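Local coordinates for monoamine oxidase regulatory protein, putative (Archaeoglobus fulgidus, PDB 1Q6W), which is of uncharacterised function but is a MaoC-like hot dog protein that probably acts on acyl thioesters, as (R)-specific enoyl-CoA hydratases do, at residues A[36-50]-A[61-73]. Sequence-based numbering, arbitrary orientation.
Sequences IWTFAYLTADFFPLH and FGKPIAQGMLVLS
The side chain of Gln-67, at the N-cap of helix 68-84, wedges between Phe-39 and His-50. Bent at chi2 (91°), it lays CG over the centre of the imidazole, 3.5 Å from the ring centroid, then swings the amide toward helix 33-43. There NE2 lies at the edge of the Phe-39 ring and donates a nearly straight bond to Ile-36 O (3.1 Å), a carbonyl that also accepts from Ala-40 N. His-50 ND1 donates in its ring plane to Ile-65 O at 2.6 Å, rising above that carbonyl's plane. With CG anti to the backbone N (chi1 -167°), the Phe-39 ring projects toward the first turn of helix 68-84: Leu-70 CB sits over one face, 4.1 Å from the centroid, Thr-43 CG2 packs on the opposite face, and CZ meets Met-69 CB. Replacing Phe-39 with alanine is likely to open a gap beside Leu-70 and Met-69 and leave the Gln-67 amide less confined. Leu-49 CD1 fills the notch between Phe-61 CE1 and Ile-65 CD1, each 3.8 Å away. Helices 33-43 and 48-51 thus pack against the N-terminal end of the central hot dog helix and the segment before it; Asp-45 and His-50 are spaced consistently with the hydratase 2 motif of MaoC-like enzymes.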
loop_
_atom_site.group_PDB
_atom_site.type_symbol
_atom_site.label_atom_id
_atom_site.label_comp_id
_atom_site.label_asym_id
_atom_site.label_seq_id
_atom_site.Cartn_x
_atom_site.Cartn_y
_atom_site.Cartn_z
ATOM N N ILE A 36 8.790 0.706 -11.701
ATOM C CA ILE A 36 9.612 0.532 -10.504
ATOM C C ILE A 36 10.268 1.847 -10.108
ATOM O O ILE A 36 10.181 2.270 -8.950
ATOM C CB ILE A 36 10.767 -0.495 -10.710
ATOM C CG1 ILE A 36 10.250 -1.812 -11.279
ATOM C CG2 ILE A 36 11.456 -0.756 -9.401
ATOM C CD1 ILE A 36 9.360 -2.535 -10.389
ATOM N N TRP A 37 10.940 2.482 -11.067
ATOM C CA TRP A 37 11.607 3.744 -10.787
ATOM C C TRP A 37 10.657 4.867 -10.352
ATOM O O TRP A 37 10.962 5.647 -9.452
ATOM C CB TRP A 37 12.448 4.176 -11.989
ATOM C CG TRP A 37 13.892 3.807 -11.777
ATOM C CD1 TRP A 37 14.916 4.658 -11.456
ATOM C CD2 TRP A 37 14.436 2.483 -11.698
ATOM N NE1 TRP A 37 16.051 3.943 -11.171
ATOM C CE2 TRP A 37 15.785 2.609 -11.305
ATOM C CE3 TRP A 37 13.910 1.202 -11.916
ATOM C CZ2 TRP A 37 16.620 1.503 -11.118
ATOM C CZ3 TRP A 37 14.737 0.104 -11.732
ATOM C CH2 TRP A 37 16.084 0.260 -11.332
ATOM N N THR A 38 9.496 4.948 -10.974
ATOM C CA THR A 38 8.555 5.968 -10.586
ATOM C C THR A 38 8.172 5.785 -9.120
ATOM O O THR A 38 8.121 6.752 -8.340
ATOM C CB THR A 38 7.292 5.907 -11.461
ATOM O OG1 THR A 38 7.644 6.238 -12.813
ATOM C CG2 THR A 38 6.242 6.867 -10.955
ATOM N N PHE A 39 7.893 4.543 -8.739
ATOM C CA PHE A 39 7.500 4.286 -7.366
ATOM C C PHE A 39 8.649 4.646 -6.432
ATOM O O PHE A 39 8.436 5.245 -5.380
ATOM C CB PHE A 39 7.108 2.831 -7.178
ATOM C CG PHE A 39 6.404 2.573 -5.890
ATOM C CD1 PHE A 39 5.072 2.937 -5.731
ATOM C CD2 PHE A 39 7.078 2.000 -4.810
ATOM C CE1 PHE A 39 4.430 2.736 -4.517
ATOM C CE2 PHE A 39 6.439 1.796 -3.598
ATOM C CZ PHE A 39 5.121 2.164 -3.452
ATOM N N ALA A 40 9.870 4.299 -6.827
ATOM C CA ALA A 40 11.038 4.612 -6.016
ATOM C C ALA A 40 11.198 6.127 -5.890
ATOM O O ALA A 40 11.493 6.624 -4.815
ATOM C CB ALA A 40 12.277 3.996 -6.613
ATOM N N TYR A 41 11.001 6.867 -6.978
ATOM C CA TYR A 41 11.102 8.322 -6.920
ATOM C C TYR A 41 10.073 8.891 -5.943
ATOM O O TYR A 41 10.400 9.656 -5.043
ATOM C CB TYR A 41 10.806 8.972 -8.271
ATOM C CG TYR A 41 11.783 8.732 -9.394
ATOM C CD1 TYR A 41 13.110 8.361 -9.147
ATOM C CD2 TYR A 41 11.386 8.930 -10.718
ATOM C CE1 TYR A 41 14.008 8.193 -10.192
ATOM C CE2 TYR A 41 12.270 8.777 -11.763
ATOM C CZ TYR A 41 13.577 8.406 -11.506
ATOM O OH TYR A 41 14.428 8.250 -12.588
ATOM N N LEU A 42 8.819 8.530 -6.161
ATOM C CA LEU A 42 7.708 9.000 -5.348
ATOM C C LEU A 42 7.875 8.761 -3.855
ATOM O O LEU A 42 7.530 9.622 -3.047
ATOM C CB LEU A 42 6.423 8.324 -5.810
ATOM C CG LEU A 42 5.141 8.687 -5.078
ATOM C CD1 LEU A 42 4.869 10.174 -5.247
ATOM C CD2 LEU A 42 3.997 7.877 -5.644
ATOM N N THR A 43 8.400 7.593 -3.493
ATOM C CA THR A 43 8.580 7.242 -2.095
ATOM C C THR A 43 9.996 7.528 -1.587
ATOM O O THR A 43 10.309 7.261 -0.407
ATOM C CB THR A 43 8.261 5.745 -1.860
ATOM O OG1 THR A 43 9.252 4.929 -2.502
ATOM C CG2 THR A 43 6.890 5.397 -2.405
ATOM N N ALA A 44 10.839 8.076 -2.468
ATOM C CA ALA A 44 12.229 8.392 -2.128
ATOM C C ALA A 44 12.866 7.190 -1.425
ATOM O O ALA A 44 13.709 7.352 -0.541
ATOM C CB ALA A 44 12.289 9.601 -1.220
ATOM N N ASP A 45 12.448 5.992 -1.839
ATOM C CA ASP A 45 12.922 4.739 -1.284
ATOM C C ASP A 45 13.617 3.873 -2.337
ATOM O O ASP A 45 12.970 3.189 -3.119
ATOM C CB ASP A 45 11.742 3.981 -0.692
ATOM C CG ASP A 45 12.121 2.609 -0.180
ATOM O OD1 ASP A 45 11.204 1.843 0.208
ATOM O OD2 ASP A 45 13.326 2.291 -0.166
ATOM N N PHE A 46 14.944 3.885 -2.333
ATOM C CA PHE A 46 15.706 3.112 -3.294
ATOM C C PHE A 46 16.310 1.843 -2.697
ATOM O O PHE A 46 17.534 1.687 -2.653
ATOM C CB PHE A 46 16.818 3.976 -3.901
ATOM C CG PHE A 46 16.362 4.842 -5.026
ATOM C CD1 PHE A 46 15.593 5.978 -4.788
ATOM C CD2 PHE A 46 16.658 4.498 -6.348
ATOM C CE1 PHE A 46 15.119 6.760 -5.866
ATOM C CE2 PHE A 46 16.188 5.266 -7.421
ATOM C CZ PHE A 46 15.421 6.391 -7.182
ATOM N N PHE A 47 15.450 0.937 -2.241
ATOM C CA PHE A 47 15.909 -0.329 -1.683
ATOM C C PHE A 47 16.614 -1.068 -2.828
ATOM O O PHE A 47 16.014 -1.340 -3.871
ATOM C CB PHE A 47 14.726 -1.142 -1.177
ATOM C CG PHE A 47 15.123 -2.300 -0.319
ATOM C CD1 PHE A 47 15.562 -2.092 0.978
ATOM C CD2 PHE A 47 15.094 -3.594 -0.823
ATOM C CE1 PHE A 47 15.970 -3.147 1.758
ATOM C CE2 PHE A 47 15.508 -4.670 -0.033
ATOM C CZ PHE A 47 15.945 -4.443 1.256
ATOM N N PRO A 48 17.894 -1.415 -2.634
ATOM C CA PRO A 48 18.719 -2.103 -3.631
ATOM C C PRO A 48 18.146 -3.321 -4.345
ATOM O O PRO A 48 18.546 -3.601 -5.468
ATOM C CB PRO A 48 20.008 -2.394 -2.868
ATOM C CG PRO A 48 19.533 -2.526 -1.443
ATOM C CD PRO A 48 18.555 -1.405 -1.314
ATOM N N LEU A 49 17.220 -4.050 -3.722
ATOM C CA LEU A 49 16.634 -5.223 -4.379
ATOM C C LEU A 49 15.824 -4.768 -5.604
ATOM O O LEU A 49 15.628 -5.521 -6.565
ATOM C CB LEU A 49 15.704 -5.974 -3.417
ATOM C CG LEU A 49 15.498 -7.485 -3.629
ATOM C CD1 LEU A 49 14.197 -7.892 -2.968
ATOM C CD2 LEU A 49 15.464 -7.865 -5.102
ATOM N N HIS A 50 15.357 -3.524 -5.560
ATOM C CA HIS A 50 14.554 -2.983 -6.638
ATOM C C HIS A 50 15.341 -2.092 -7.592
ATOM O O HIS A 50 15.048 -2.049 -8.783
ATOM C CB HIS A 50 13.393 -2.157 -6.077
ATOM C CG HIS A 50 12.616 -2.841 -5.004
ATOM N ND1 HIS A 50 11.975 -4.042 -5.199
ATOM C CD2 HIS A 50 12.375 -2.490 -3.722
ATOM C CE1 HIS A 50 11.374 -4.404 -4.080
ATOM N NE2 HIS A 50 11.603 -3.476 -3.167
ATOM N N PHE A 61 16.583 -13.839 -5.448
ATOM C CA PHE A 61 15.807 -13.597 -6.660
ATOM C C PHE A 61 16.680 -13.498 -7.912
ATOM O O PHE A 61 16.204 -13.716 -9.034
ATOM C CB PHE A 61 14.972 -12.324 -6.509
ATOM C CG PHE A 61 14.055 -12.327 -5.327
ATOM C CD1 PHE A 61 14.386 -11.631 -4.175
ATOM C CD2 PHE A 61 12.844 -13.010 -5.378
ATOM C CE1 PHE A 61 13.520 -11.602 -3.070
ATOM C CE2 PHE A 61 11.968 -12.995 -4.283
ATOM C CZ PHE A 61 12.315 -12.278 -3.112
ATOM N N GLY A 62 17.953 -13.156 -7.720
ATOM C CA GLY A 62 18.866 -13.059 -8.849
ATOM C C GLY A 62 18.703 -11.835 -9.722
ATOM O O GLY A 62 19.691 -11.247 -10.139
ATOM N N LYS A 63 17.457 -11.472 -10.022
ATOM C CA LYS A 63 17.152 -10.293 -10.835
ATOM C C LYS A 63 16.447 -9.304 -9.914
ATOM O O LYS A 63 16.080 -9.635 -8.789
ATOM C CB LYS A 63 16.192 -10.642 -11.985
ATOM C CG LYS A 63 16.679 -11.663 -12.973
ATOM C CD LYS A 63 17.725 -11.067 -13.929
ATOM C CE LYS A 63 18.146 -12.085 -15.012
ATOM N NZ LYS A 63 19.138 -11.527 -15.968
ATOM N N PRO A 64 16.271 -8.065 -10.374
ATOM C CA PRO A 64 15.582 -7.106 -9.506
ATOM C C PRO A 64 14.094 -7.364 -9.627
ATOM O O PRO A 64 13.660 -7.906 -10.636
ATOM C CB PRO A 64 16.014 -5.753 -10.069
ATOM C CG PRO A 64 16.341 -6.046 -11.486
ATOM C CD PRO A 64 17.013 -7.386 -11.447
ATOM N N ILE A 65 13.324 -7.004 -8.599
ATOM C CA ILE A 65 11.876 -7.218 -8.604
ATOM C C ILE A 65 11.074 -5.968 -8.209
ATOM O O ILE A 65 11.596 -5.030 -7.598
ATOM C CB ILE A 65 11.471 -8.365 -7.637
ATOM C CG1 ILE A 65 11.799 -7.993 -6.185
ATOM C CG2 ILE A 65 12.192 -9.631 -8.001
ATOM C CD1 ILE A 65 11.273 -9.020 -5.147
ATOM N N ALA A 66 9.789 -5.973 -8.546
ATOM C CA ALA A 66 8.934 -4.843 -8.228
ATOM C C ALA A 66 8.680 -4.735 -6.738
ATOM O O ALA A 66 8.760 -5.720 -6.027
ATOM C CB ALA A 66 7.611 -4.971 -8.967
ATOM N N GLN A 67 8.375 -3.532 -6.267
ATOM C CA GLN A 67 8.095 -3.338 -4.864
ATOM C C GLN A 67 6.714 -3.902 -4.582
ATOM O O GLN A 67 5.811 -3.758 -5.399
ATOM C CB GLN A 67 8.130 -1.855 -4.500
ATOM C CG GLN A 67 9.434 -1.169 -4.835
ATOM C CD GLN A 67 9.437 -0.547 -6.240
ATOM O OE1 GLN A 67 8.897 -1.135 -7.193
ATOM N NE2 GLN A 67 10.066 0.632 -6.374
ATOM N N GLY A 68 6.542 -4.545 -3.429
ATOM C CA GLY A 68 5.238 -5.085 -3.084
ATOM C C GLY A 68 4.192 -3.993 -3.008
ATOM O O GLY A 68 3.068 -4.200 -3.459
HETATM N N MSE A 69 4.545 -2.840 -2.426
HETATM C CA MSE A 69 3.606 -1.721 -2.352
HETATM C C MSE A 69 3.206 -1.249 -3.752
HETATM O O MSE A 69 2.087 -0.769 -3.943
HETATM C CB MSE A 69 4.214 -0.553 -1.581
HETATM C CG MSE A 69 4.180 -0.733 -0.073
HETATM SE SE MSE A 69 2.406 -1.052 0.584
HETATM C CE MSE A 69 1.672 0.727 0.399
ATOM N N LEU A 70 4.120 -1.389 -4.724
ATOM C CA LEU A 70 3.830 -0.991 -6.086
ATOM C C LEU A 70 2.777 -1.923 -6.684
ATOM O O LEU A 70 1.783 -1.478 -7.275
ATOM C CB LEU A 70 5.094 -1.020 -6.945
ATOM C CG LEU A 70 4.843 -0.826 -8.448
ATOM C CD1 LEU A 70 4.225 0.549 -8.712
ATOM C CD2 LEU A 70 6.135 -1.015 -9.199
ATOM N N VAL A 71 2.995 -3.221 -6.528
ATOM C CA VAL A 71 2.050 -4.188 -7.061
ATOM C C VAL A 71 0.666 -4.004 -6.436
ATOM O O VAL A 71 -0.365 -4.107 -7.116
ATOM C CB VAL A 71 2.526 -5.636 -6.818
ATOM C CG1 VAL A 71 1.565 -6.598 -7.484
ATOM C CG2 VAL A 71 3.937 -5.830 -7.387
ATOM N N LEU A 72 0.645 -3.724 -5.139
ATOM C CA LEU A 72 -0.612 -3.532 -4.445
ATOM C C LEU A 72 -1.320 -2.291 -4.988
ATOM O O LEU A 72 -2.503 -2.325 -5.293
ATOM C CB LEU A 72 -0.359 -3.404 -2.938
ATOM C CG LEU A 72 -1.599 -3.260 -2.039
ATOM C CD1 LEU A 72 -2.601 -4.382 -2.334
ATOM C CD2 LEU A 72 -1.179 -3.265 -0.567
ATOM N N SER A 73 -0.580 -1.200 -5.125
ATOM C CA SER A 73 -1.125 0.048 -5.643
ATOM C C SER A 73 -1.662 -0.106 -7.068
ATOM O O SER A 73 -2.776 0.333 -7.370
ATOM C CB SER A 73 -0.061 1.141 -5.625
ATOM O OG SER A 73 0.257 1.507 -4.298
#